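Cycloalternan-forming enzyme (Listeria monocytogenes serovar 1/2a, PDB 5F7U) is a multidomain protein of glycoside hydrolase family 31, built round a TIM barrel with beta-rich accessory domains and a family 6 carbohydrate-binding module. Local coordinates at residues A32-L38 against D82-K88; G89-T95 against G109-V115; M804-Y810 against T874-V878; S822-F828 against F840-N845. The protein carries 1 engineered substitution. All coordinates share one frame; numbering follows the deposited sequence. Where two conformers were deposited one is given.

Contact 1: A32-L38 against D82-K88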
# COMPACT_ATOMS: atom_id res chain seq x y z
N ALA A 32 19.25 -34.51 8.33
CA ALA A 32 19.40 -35.86 8.89
C ALA A 32 18.16 -36.73 8.61
O ALA A 32 17.01 -36.27 8.75
CB ALA A 32 19.65 -35.77 10.39
N GLY A 33 18.40 -37.97 8.20
CA GLY A 33 17.33 -38.95 7.97
C GLY A 33 16.53 -38.79 6.68
O GLY A 33 15.60 -39.56 6.45
N GLU A 34 16.88 -37.81 5.85
CA GLU A 34 16.20 -37.59 4.57
C GLU A 34 16.88 -38.33 3.43
O GLU A 34 18.08 -38.18 3.19
CB GLU A 34 16.09 -36.09 4.23
CG GLU A 34 15.29 -35.32 5.27
CD GLU A 34 15.09 -33.86 4.92
OE1 GLU A 34 15.98 -33.27 4.24
OE2 GLU A 34 14.07 -33.28 5.36
N ASP A 35 16.09 -39.13 2.71
CA ASP A 35 16.59 -39.80 1.52
C ASP A 35 16.97 -38.80 0.42
O ASP A 35 16.19 -37.89 0.12
CB ASP A 35 15.55 -40.80 1.01
CG ASP A 35 16.04 -41.56 -0.18
OD1 ASP A 35 17.16 -42.11 -0.08
OD2 ASP A 35 15.32 -41.61 -1.20
N VAL A 36 18.16 -38.95 -0.14
CA VAL A 36 18.71 -37.99 -1.11
C VAL A 36 18.69 -38.61 -2.50
O VAL A 36 19.31 -39.65 -2.74
CB VAL A 36 20.14 -37.54 -0.74
CG1 VAL A 36 20.69 -36.53 -1.75
CG2 VAL A 36 20.17 -36.96 0.68
N ILE A 37 17.94 -37.98 -3.39
CA ILE A 37 17.84 -38.41 -4.79
C ILE A 37 18.52 -37.41 -5.71
O ILE A 37 18.33 -36.18 -5.57
CB ILE A 37 16.35 -38.56 -5.24
CG1 ILE A 37 15.61 -39.58 -4.35
CG2 ILE A 37 16.24 -38.92 -6.73
CD1 ILE A 37 16.12 -41.01 -4.45
N LEU A 38 19.27 -37.93 -6.68
CA LEU A 38 19.89 -37.11 -7.72
C LEU A 38 19.24 -37.38 -9.06
O LEU A 38 19.22 -38.51 -9.55
CB LEU A 38 21.39 -37.38 -7.80
CG LEU A 38 22.20 -37.41 -6.51
CD1 LEU A 38 23.63 -37.81 -6.86
CD2 LEU A 38 22.18 -36.06 -5.80
N ASP A 82 19.92 -42.88 -6.13
CA ASP A 82 19.51 -42.81 -4.73
C ASP A 82 20.72 -42.96 -3.82
O ASP A 82 21.33 -44.02 -3.79
CB ASP A 82 18.47 -43.91 -4.43
CG ASP A 82 17.87 -43.80 -3.03
OD1 ASP A 82 18.20 -42.86 -2.27
OD2 ASP A 82 17.04 -44.67 -2.69
N LEU A 83 21.08 -41.89 -3.11
CA LEU A 83 22.24 -41.91 -2.22
C LEU A 83 21.92 -42.45 -0.82
O LEU A 83 22.83 -42.70 -0.02
CB LEU A 83 22.86 -40.51 -2.09
CG LEU A 83 23.48 -39.87 -3.34
CD1 LEU A 83 24.01 -38.49 -2.99
CD2 LEU A 83 24.59 -40.73 -3.93
N GLY A 84 20.63 -42.63 -0.54
CA GLY A 84 20.18 -43.01 0.79
C GLY A 84 20.08 -41.82 1.73
O GLY A 84 20.09 -40.65 1.29
N LYS A 85 19.98 -42.12 3.02
CA LYS A 85 19.83 -41.12 4.09
C LYS A 85 21.14 -40.93 4.82
O LYS A 85 22.00 -41.81 4.81
CB LYS A 85 18.83 -41.58 5.14
CG LYS A 85 17.42 -41.80 4.68
CD LYS A 85 16.71 -42.65 5.74
CE LYS A 85 15.23 -42.78 5.43
NZ LYS A 85 14.63 -43.85 6.29
N PHE A 86 21.27 -39.79 5.51
CA PHE A 86 22.51 -39.44 6.19
C PHE A 86 22.28 -38.93 7.61
O PHE A 86 21.14 -38.66 8.01
CB PHE A 86 23.28 -38.41 5.35
CG PHE A 86 23.66 -38.93 4.01
CD1 PHE A 86 24.75 -39.79 3.87
CD2 PHE A 86 22.90 -38.60 2.88
CE1 PHE A 86 25.08 -40.32 2.62
CE2 PHE A 86 23.23 -39.12 1.63
CZ PHE A 86 24.33 -39.97 1.50
N GLU A 87 23.37 -38.88 8.37
CA GLU A 87 23.34 -38.34 9.73
C GLU A 87 23.82 -36.90 9.78
O GLU A 87 24.58 -36.46 8.91
CB GLU A 87 24.21 -39.20 10.63
CG GLU A 87 23.70 -40.61 10.81
CD GLU A 87 24.73 -41.50 11.47
OE1 GLU A 87 25.02 -41.30 12.66
OE2 GLU A 87 25.28 -42.38 10.79
N LYS A 88 23.39 -36.19 10.82
CA LYS A 88 23.83 -34.81 11.06
C LYS A 88 25.36 -34.80 11.09
O LYS A 88 25.96 -35.62 11.79
CB LYS A 88 23.28 -34.29 12.39
CG LYS A 88 23.73 -32.88 12.76
CD LYS A 88 23.43 -32.60 14.22
CE LYS A 88 23.76 -31.17 14.59
NZ LYS A 88 23.58 -30.98 16.05
O HOH W 1 13.88 -41.19 8.16
O HOH W 2 20.10 -37.31 4.83

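Contact 2: G89-T95 against G109-V115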
# COMPACT_ATOMS: atom_id res chain seq x y z
N GLY A 89 25.96 -33.88 10.34
CA GLY A 89 27.42 -33.75 10.26
C GLY A 89 28.07 -34.46 9.08
O GLY A 89 29.24 -34.20 8.79
N ASP A 90 27.34 -35.35 8.40
CA ASP A 90 27.89 -36.03 7.22
C ASP A 90 28.18 -35.00 6.13
O ASP A 90 27.36 -34.12 5.86
CB ASP A 90 26.96 -37.12 6.68
CG ASP A 90 26.93 -38.37 7.54
OD1 ASP A 90 27.83 -38.59 8.38
OD2 ASP A 90 25.99 -39.17 7.35
N GLU A 91 29.36 -35.12 5.54
CA GLU A 91 29.77 -34.25 4.46
C GLU A 91 29.85 -35.13 3.22
O GLU A 91 30.67 -36.05 3.15
CB GLU A 91 31.13 -33.61 4.77
CG GLU A 91 31.68 -32.77 3.63
CD GLU A 91 33.06 -32.18 3.91
OE1 GLU A 91 33.79 -31.93 2.92
OE2 GLU A 91 33.43 -31.95 5.08
N ILE A 92 28.96 -34.87 2.27
CA ILE A 92 28.88 -35.71 1.07
C ILE A 92 29.40 -34.94 -0.13
O ILE A 92 28.97 -33.80 -0.35
CB ILE A 92 27.42 -36.19 0.83
CG1 ILE A 92 26.80 -36.83 2.11
CG2 ILE A 92 27.31 -37.06 -0.41
CD1 ILE A 92 27.63 -37.83 2.87
N THR A 93 30.31 -35.55 -0.89
CA THR A 93 30.79 -34.96 -2.15
C THR A 93 30.61 -35.96 -3.28
O THR A 93 31.01 -37.11 -3.14
CB THR A 93 32.25 -34.50 -2.03
OG1 THR A 93 32.34 -33.48 -1.01
CG2 THR A 93 32.78 -33.94 -3.36
N TYR A 94 30.01 -35.53 -4.39
CA TYR A 94 29.71 -36.47 -5.49
C TYR A 94 29.91 -35.85 -6.86
O TYR A 94 29.84 -34.63 -7.02
CB TYR A 94 28.28 -37.04 -5.36
CG TYR A 94 27.16 -36.02 -5.56
CD1 TYR A 94 26.63 -35.79 -6.84
CD2 TYR A 94 26.65 -35.29 -4.49
CE1 TYR A 94 25.62 -34.84 -7.04
CE2 TYR A 94 25.64 -34.33 -4.68
CZ TYR A 94 25.13 -34.12 -5.96
OH TYR A 94 24.11 -33.20 -6.16
N THR A 95 30.11 -36.72 -7.85
CA THR A 95 30.22 -36.36 -9.25
C THR A 95 29.29 -37.31 -9.99
O THR A 95 29.31 -38.52 -9.75
CB THR A 95 31.68 -36.52 -9.73
OG1 THR A 95 32.53 -35.65 -8.98
CG2 THR A 95 31.85 -36.21 -11.23
N GLY A 109 29.95 -31.90 -11.67
CA GLY A 109 30.45 -31.81 -10.30
C GLY A 109 31.94 -31.55 -10.23
O GLY A 109 32.54 -31.21 -11.26
N PRO A 110 32.56 -31.74 -9.06
CA PRO A 110 31.92 -32.28 -7.85
C PRO A 110 30.96 -31.31 -7.15
O PRO A 110 31.10 -30.10 -7.32
CB PRO A 110 33.11 -32.56 -6.92
CG PRO A 110 34.15 -31.59 -7.36
CD PRO A 110 34.01 -31.50 -8.85
N PHE A 111 30.01 -31.86 -6.41
CA PHE A 111 29.08 -31.08 -5.58
C PHE A 111 29.15 -31.57 -4.13
O PHE A 111 29.25 -32.78 -3.87
CB PHE A 111 27.64 -31.23 -6.10
CG PHE A 111 27.48 -30.90 -7.55
CD1 PHE A 111 27.53 -29.57 -8.00
CD2 PHE A 111 27.27 -31.92 -8.49
CE1 PHE A 111 27.35 -29.27 -9.36
CE2 PHE A 111 27.09 -31.62 -9.85
CZ PHE A 111 27.13 -30.29 -10.28
N THR A 112 29.14 -30.63 -3.19
CA THR A 112 29.22 -31.00 -1.78
C THR A 112 27.96 -30.56 -1.07
O THR A 112 27.44 -29.48 -1.37
CB THR A 112 30.49 -30.40 -1.11
OG1 THR A 112 31.66 -30.95 -1.72
CG2 THR A 112 30.53 -30.67 0.43
N PHE A 113 27.44 -31.40 -0.17
CA PHE A 113 26.44 -30.93 0.79
C PHE A 113 26.77 -31.40 2.19
O PHE A 113 27.47 -32.42 2.37
CB PHE A 113 24.98 -31.29 0.39
CG PHE A 113 24.68 -32.78 0.31
CD1 PHE A 113 24.24 -33.50 1.43
CD2 PHE A 113 24.76 -33.45 -0.92
CE1 PHE A 113 23.92 -34.85 1.33
CE2 PHE A 113 24.44 -34.81 -1.03
CZ PHE A 113 24.02 -35.51 0.10
N TYR A 114 26.31 -30.63 3.18
CA TYR A 114 26.56 -30.92 4.58
C TYR A 114 25.22 -31.20 5.25
O TYR A 114 24.30 -30.37 5.18
CB TYR A 114 27.26 -29.75 5.27
CG TYR A 114 28.51 -29.29 4.57
CD1 TYR A 114 29.76 -29.84 4.88
CD2 TYR A 114 28.45 -28.26 3.61
CE1 TYR A 114 30.91 -29.41 4.22
CE2 TYR A 114 29.60 -27.82 2.96
CZ TYR A 114 30.82 -28.39 3.28
OH TYR A 114 31.96 -27.94 2.63
N VAL A 115 25.11 -32.34 5.89
CA VAL A 115 23.83 -32.81 6.40
C VAL A 115 23.57 -32.17 7.77
O VAL A 115 24.41 -32.24 8.68
CB VAL A 115 23.77 -34.34 6.43
CG1 VAL A 115 22.45 -34.82 7.00
CG2 VAL A 115 23.96 -34.88 5.00
O HOH W 3 34.18 -29.26 1.78

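Contact 3: M804-Y810 against T874-V878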
# COMPACT_ATOMS: atom_id res chain seq x y z
N MET A 804 -8.95 22.10 0.54
CA MET A 804 -9.49 21.83 -0.78
C MET A 804 -9.18 22.96 -1.75
O MET A 804 -9.00 24.11 -1.33
CB MET A 804 -11.00 21.58 -0.73
CG MET A 804 -11.46 20.51 0.24
SD MET A 804 -13.25 20.32 0.20
CE MET A 804 -13.82 21.91 0.77
N ASN A 805 -9.11 22.63 -3.03
CA ASN A 805 -8.94 23.62 -4.08
C ASN A 805 -10.23 23.62 -4.89
O ASN A 805 -10.49 22.67 -5.62
CB ASN A 805 -7.73 23.26 -4.96
CG ASN A 805 -7.45 24.32 -6.00
OD1 ASN A 805 -7.84 25.47 -5.84
ND2 ASN A 805 -6.78 23.94 -7.08
N MET A 806 -11.04 24.67 -4.73
CA MET A 806 -12.40 24.73 -5.29
C MET A 806 -12.54 25.80 -6.36
O MET A 806 -11.79 26.78 -6.38
CB MET A 806 -13.44 25.01 -4.19
CG MET A 806 -13.42 24.02 -3.03
SD MET A 806 -13.86 22.34 -3.48
CE MET A 806 -15.51 22.22 -2.81
N THR A 807 -13.53 25.63 -7.24
CA THR A 807 -13.91 26.68 -8.20
C THR A 807 -14.84 27.67 -7.48
O THR A 807 -15.20 27.45 -6.32
CB THR A 807 -14.69 26.12 -9.39
OG1 THR A 807 -15.97 25.66 -8.94
CG2 THR A 807 -13.93 24.98 -10.07
N ASP A 808 -15.27 28.72 -8.18
CA ASP A 808 -16.30 29.60 -7.64
C ASP A 808 -17.65 28.91 -7.39
O ASP A 808 -18.56 29.51 -6.80
CB ASP A 808 -16.52 30.81 -8.56
CG ASP A 808 -15.43 31.85 -8.43
OD1 ASP A 808 -14.51 31.69 -7.60
OD2 ASP A 808 -15.51 32.87 -9.15
N GLY A 809 -17.81 27.69 -7.89
CA GLY A 809 -19.01 26.89 -7.63
C GLY A 809 -19.02 26.26 -6.25
O GLY A 809 -20.08 25.96 -5.70
N TYR A 810 -17.83 26.05 -5.68
CA TYR A 810 -17.67 25.55 -4.31
C TYR A 810 -18.31 24.17 -4.01
O TYR A 810 -18.60 23.86 -2.86
CB TYR A 810 -18.14 26.62 -3.31
CG TYR A 810 -17.14 27.73 -3.08
CD1 TYR A 810 -16.00 27.52 -2.28
CD2 TYR A 810 -17.32 29.00 -3.64
CE1 TYR A 810 -15.08 28.53 -2.06
CE2 TYR A 810 -16.40 30.02 -3.41
CZ TYR A 810 -15.29 29.78 -2.62
OH TYR A 810 -14.38 30.80 -2.39
N THR A 874 -8.77 32.70 1.78
CA THR A 874 -9.21 31.39 2.25
C THR A 874 -10.72 31.38 2.43
O THR A 874 -11.30 32.38 2.82
CB THR A 874 -8.54 30.98 3.58
OG1 THR A 874 -8.70 32.02 4.53
CG2 THR A 874 -7.05 30.71 3.41
N THR A 875 -11.34 30.24 2.15
CA THR A 875 -12.76 30.04 2.41
C THR A 875 -12.92 28.86 3.36
O THR A 875 -12.49 27.75 3.04
CB THR A 875 -13.56 29.78 1.11
OG1 THR A 875 -13.39 30.87 0.19
CG2 THR A 875 -15.05 29.59 1.41
N MET A 876 -13.52 29.09 4.52
CA MET A 876 -13.93 27.98 5.37
C MET A 876 -15.29 27.47 4.90
O MET A 876 -16.17 28.28 4.57
CB MET A 876 -14.05 28.40 6.85
CG MET A 876 -12.85 29.09 7.47
SD MET A 876 -11.30 28.17 7.40
CE MET A 876 -11.69 26.72 8.35
N GLN A 877 -15.48 26.15 4.89
CA GLN A 877 -16.82 25.59 4.79
C GLN A 877 -17.09 24.79 6.06
O GLN A 877 -16.62 23.66 6.21
CB GLN A 877 -16.98 24.68 3.56
CG GLN A 877 -16.89 25.38 2.21
CD GLN A 877 -17.16 24.44 1.04
OE1 GLN A 877 -16.92 23.23 1.12
NE2 GLN A 877 -17.65 25.01 -0.06
N VAL A 878 -17.84 25.40 6.96
CA VAL A 878 -18.06 24.82 8.29
C VAL A 878 -19.42 24.13 8.34
O VAL A 878 -20.46 24.76 8.08
CB VAL A 878 -17.99 25.91 9.40
CG1 VAL A 878 -18.02 25.29 10.79
CG2 VAL A 878 -16.75 26.78 9.24

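Contact 4: S822-F828 against F840-N845. With MG (magnesium ion), chain K.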
# COMPACT_ATOMS: atom_id res chain seq x y z
N SER A 822 -0.71 27.32 -8.43
CA SER A 822 -1.66 28.20 -7.72
C SER A 822 -2.93 27.45 -7.35
O SER A 822 -3.23 26.41 -7.93
CB SER A 822 -2.03 29.42 -8.58
OG SER A 822 -2.75 29.01 -9.74
N TYR A 823 -3.67 27.98 -6.38
CA TYR A 823 -5.01 27.49 -6.10
C TYR A 823 -6.01 28.37 -6.82
O TYR A 823 -5.72 29.54 -7.13
CB TYR A 823 -5.33 27.55 -4.59
CG TYR A 823 -4.31 26.87 -3.70
CD1 TYR A 823 -4.14 25.48 -3.72
CD2 TYR A 823 -3.49 27.62 -2.85
CE1 TYR A 823 -3.19 24.86 -2.90
CE2 TYR A 823 -2.55 27.01 -2.02
CZ TYR A 823 -2.41 25.63 -2.05
OH TYR A 823 -1.45 25.00 -1.27
N ASP A 824 -7.20 27.83 -7.04
CA ASP A 824 -8.33 28.64 -7.47
C ASP A 824 -8.88 29.30 -6.19
O ASP A 824 -8.40 30.39 -5.82
CB ASP A 824 -9.34 27.77 -8.24
CG ASP A 824 -10.45 28.58 -8.89
OD1 ASP A 824 -10.62 29.78 -8.59
OD2 ASP A 824 -11.19 28.00 -9.72
N ASN A 825 -9.80 28.62 -5.50
CA ASN A 825 -10.25 29.04 -4.16
C ASN A 825 -9.78 28.05 -3.10
O ASN A 825 -10.32 26.94 -2.98
CB ASN A 825 -11.78 29.16 -4.09
CG ASN A 825 -12.33 30.19 -5.05
OD1 ASN A 825 -11.77 31.27 -5.22
ND2 ASN A 825 -13.46 29.88 -5.67
N LEU A 826 -8.75 28.44 -2.35
CA LEU A 826 -8.26 27.56 -1.27
C LEU A 826 -9.33 27.56 -0.18
O LEU A 826 -9.74 28.63 0.30
CB LEU A 826 -6.92 28.04 -0.74
CG LEU A 826 -6.29 27.33 0.46
CD1 LEU A 826 -5.94 25.89 0.12
CD2 LEU A 826 -5.05 28.11 0.84
N THR A 827 -9.75 26.35 0.20
CA THR A 827 -10.95 26.12 1.01
C THR A 827 -10.62 25.11 2.10
O THR A 827 -9.83 24.21 1.86
CB THR A 827 -12.11 25.63 0.13
OG1 THR A 827 -12.39 26.60 -0.89
CG2 THR A 827 -13.41 25.40 0.93
N PHE A 828 -11.19 25.29 3.30
CA PHE A 828 -11.04 24.28 4.35
C PHE A 828 -12.42 23.84 4.80
O PHE A 828 -13.18 24.65 5.34
CB PHE A 828 -10.24 24.81 5.54
CG PHE A 828 -8.82 25.16 5.20
CD1 PHE A 828 -8.52 26.42 4.68
CD2 PHE A 828 -7.78 24.24 5.40
CE1 PHE A 828 -7.21 26.75 4.33
CE2 PHE A 828 -6.47 24.57 5.08
CZ PHE A 828 -6.19 25.82 4.53
N PHE A 840 -1.42 22.04 7.57
CA PHE A 840 -1.54 22.01 6.12
C PHE A 840 -0.18 22.27 5.43
O PHE A 840 0.49 23.25 5.73
CB PHE A 840 -2.59 23.05 5.68
CG PHE A 840 -2.64 23.29 4.21
CD1 PHE A 840 -2.80 22.23 3.30
CD2 PHE A 840 -2.55 24.60 3.72
CE1 PHE A 840 -2.86 22.48 1.94
CE2 PHE A 840 -2.63 24.85 2.35
CZ PHE A 840 -2.76 23.79 1.46
N TYR A 841 0.19 21.38 4.51
CA TYR A 841 1.39 21.55 3.71
C TYR A 841 1.09 22.40 2.49
O TYR A 841 0.52 21.92 1.50
CB TYR A 841 1.92 20.19 3.29
CG TYR A 841 3.23 20.21 2.52
CD1 TYR A 841 4.33 20.95 2.97
CD2 TYR A 841 3.38 19.43 1.37
CE1 TYR A 841 5.53 20.95 2.27
CE2 TYR A 841 4.57 19.41 0.67
CZ TYR A 841 5.64 20.17 1.12
OH TYR A 841 6.81 20.13 0.41
N ASP A 842 1.48 23.67 2.55
CA ASP A 842 1.10 24.61 1.52
C ASP A 842 2.19 24.62 0.42
O ASP A 842 3.05 25.50 0.39
CB ASP A 842 0.84 25.97 2.16
CG ASP A 842 0.38 27.03 1.17
OD1 ASP A 842 0.20 26.74 -0.02
OD2 ASP A 842 0.21 28.17 1.62
N ASP A 843 2.10 23.64 -0.47
CA ASP A 843 3.09 23.42 -1.55
C ASP A 843 3.14 24.59 -2.53
O ASP A 843 4.19 24.88 -3.12
CB ASP A 843 2.79 22.12 -2.32
CG ASP A 843 3.88 21.76 -3.33
OD1 ASP A 843 5.07 21.68 -2.95
OD2 ASP A 843 3.57 21.53 -4.53
N VAL A 844 2.00 25.25 -2.74
CA VAL A 844 1.91 26.40 -3.65
C VAL A 844 2.83 27.52 -3.18
O VAL A 844 3.44 28.21 -4.01
CB VAL A 844 0.43 26.83 -3.88
CG1 VAL A 844 0.28 28.24 -4.48
CG2 VAL A 844 -0.28 25.81 -4.77
N ASN A 845 2.94 27.67 -1.87
CA ASN A 845 3.65 28.78 -1.26
C ASN A 845 4.90 28.35 -0.48
O ASN A 845 5.04 28.65 0.71
CB ASN A 845 2.69 29.60 -0.39
CG ASN A 845 1.50 30.13 -1.17
OD1 ASN A 845 0.36 29.71 -0.96
ND2 ASN A 845 1.76 31.06 -2.07
MG MG K . -6.54 31.42 -6.37
O HOH W 4 -0.83 22.37 -1.69
O HOH W 5 -5.72 31.42 -4.42
O HOH W 6 -7.48 33.65 -5.43
O HOH W 7 -4.36 32.23 -7.13

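Contact 1: A32-L38 against D82-K88
Val36 and Leu83 meet where strands 36-38 and 82-84 run antiparallel, their axes at 162°, in the N-terminal domain, whose sequence places it among the immunoglobulin-like E-set folds. Leu83 N donates to Val36 O at 2.9 Å, and Val36 N reaches Gly84 O from above its carbonyl plane. The chains then part: a water takes the Phe86 N-H and donates to Glu34 O, before Gly33 N closes directly on Phe86 O at 2.8 Å. Glycine suits positions 33 and 84, because both backbones have positive phi.

Among the buried side chains, Val36 is the branch point. With CG1 anti to the backbone N (chi1 -180°), that methyl meets Leu83 CD1 at 4.0 Å, while CG2 lies in the plane of the Phe86 ring, 3.9 Å from CE2 at its edge. Leu38 CD1 adds a second apolar touch on Leu83 CD1, and the Phe86 ring also packs on Ile92 and Val115.

Asp82 sits on the other side with Ile37, whose CD1 rests 3.6 Å from Asp82 CG. Asp82 OD1 accepts from Gly84 N at 3.0 Å, an Asx turn: a short carboxylate can bend back to the backbone N-H two residues on. The carboxylate of Asp35 arrives across it, planes 75° apart, with Asp35 OD1 2.5 Å from Asp82 OD1, a spacing that suggests one of the two acids may hold a proton.

Contact 2: G89-T95 against G109-V115
Ile92 and Phe113 lie side by side, pointing the same way from a hydrogen-bonded pair of the hairpin formed by strands 91-100 and 106-129. Phe113 has its CG between backbone N and carbonyl carbon (chi1 63°), which swings the ring across to the partner strand, and Ile92 CB stands over its face in a CH-pi contact, 3.8 Å from the centroid. Tyr94 takes the same position (chi1 68°), which brings Phe111 CB over one face of its ring, 4.1 Å from the centroid. Tyr94 meets its two phenylalanine neighbours differently: the rings of Tyr94 and Phe111 stand oblique, planes 50° apart, whereas Tyr94 CE2 comes 3.9 Å from Phe113 CE2, at the edge of that ring. Large apolar and aromatic residues thus fill this largely buried face.

The other face is polar and more exposed. Thr93 OG1 and Thr112 OG1 share a hydrogen bond of 2.7 Å across a non-hydrogen-bonded pair, where beta-branched threonines fit well. Glu91 runs extended beside Tyr114, its CG 3.5 Å from CE1 of that ring, and a water joins Glu91 OE1 to Tyr114 OH. Paired backbone N-H and C=O groups of Ile92 and Phe113, and of Tyr94 and Phe111, hold the register.

Strand 49-57 borders strand 91-100 on its other side, Tyr94 OH bonds to His9 and Arg25, and Leu38 and Val36 of strand 36-43 pack on Tyr94 and Phe113.

Contact 3: M804-Y810 against T874-V878
Tyr810 OH and Thr875 OG1 share a hydrogen bond of 2.8 Å, in which either hydroxyl could be the donor. The two side chains come from opposite directions, and the threonine also lays its methyl CG2 3.6 Å from Tyr810 CE1, so that a small side chain with both a hydroxyl and a methyl serves the polar tip and the ring together. The backbone of Tyr810 makes the second tie: Gln877 NE2 donates to Tyr810 O at 3.2 Å, in the carbonyl plane on a lone pair and within the plane of its own amide. An extended chain beyond CG carries the glutamine amide that far. Its other end, OE1, accepts from Arg829 and has Met804 CE at 3.4 Å, a flexible methionine crossing at about a right angle; both ends of the buried amide are therefore engaged.

Tyr810 closes a type I beta turn begun at Thr807, whose OG1 accepts from Gly809 N at 2.9 Å in an ST turn, while Thr807 O lies over one face of the tyrosine ring. In a mixed sheet, Tyr810 and Gln877 thus link the turn after strand 801-806 to strand 874-879 across strand 825-830, consistent with the beta domains that follow the barrel in family 31.

Contact 4: S822-F828 against F840-N845
The Tyr823 ring lies between Val844 and Leu826 of strand 825-828, and this residue carries the contact from CB outward. Its CG lies anti to the carbonyl carbon (chi1 -53°), which sends the ring from CB toward residues 840-845. Along the ring, CD2 passes Val844 CB, and CE1 lies 3.6 Å from Val844 CG2. That methyl stands over the face in a CH-pi contact, whereas Leu826 CD1 sits over the centre of the opposite face, 4.0 Å above the plane. Branched aliphatic residues suit both places, since each offers a compact methyl to the ring. The phenol tip comes to the edge of the Phe840 ring, Tyr823 OH 3.3 Å from Phe840 CZ.

The hydroxyl itself donates to Asp842 OD1 at 2.7 Å, meeting it from above the carboxylate plane, and accepts a bond of 2.7 Å from a water. Phe840 is held from another direction too: Phe828 turns an edge to its face, a T-shaped pair with planes 87° apart. The helix 702-715 adds Pro703 against both Tyr823 and Phe840.

The main chain of the same tyrosine has another task. Tyr823 O and Asp824 O bind the magnesium ion, with Tyr823 O at 2.2 Å, and three waters add to its shell.

Asp842 OD2 forms a salt bridge with Arg850 while OD1 accepts a hydrogen bond from the phenol hydroxyl, so this buried carboxylate is probably kept ionised, and the tyrosine hydroxyl is fixed in rotation by one bond given and one received.

Contacts 1 and 2 share the N-terminal beta domain and touch, Phe86 CE1 packing on Ile92 CD1; both are partly buried, with polar groups on one side and apolar ones on the other. Contacts 3 and 4 lie on the opposite side of the chain's centre, about 74 Å from contact 1 for contact 3, centre to centre. Strand 825-830 of contact 4 runs between the two strands of contact 3 in the same sheet, and contact 4 is nested within the loop that contact 3 closes. Contacts 1 and 2 rest on backbone pairing between adjacent strands. Contact 3, fully buried, instead relies on side-chain hydrogen bonds, and contact 4 joins two sheets through aromatic packing, with a metal at its margin.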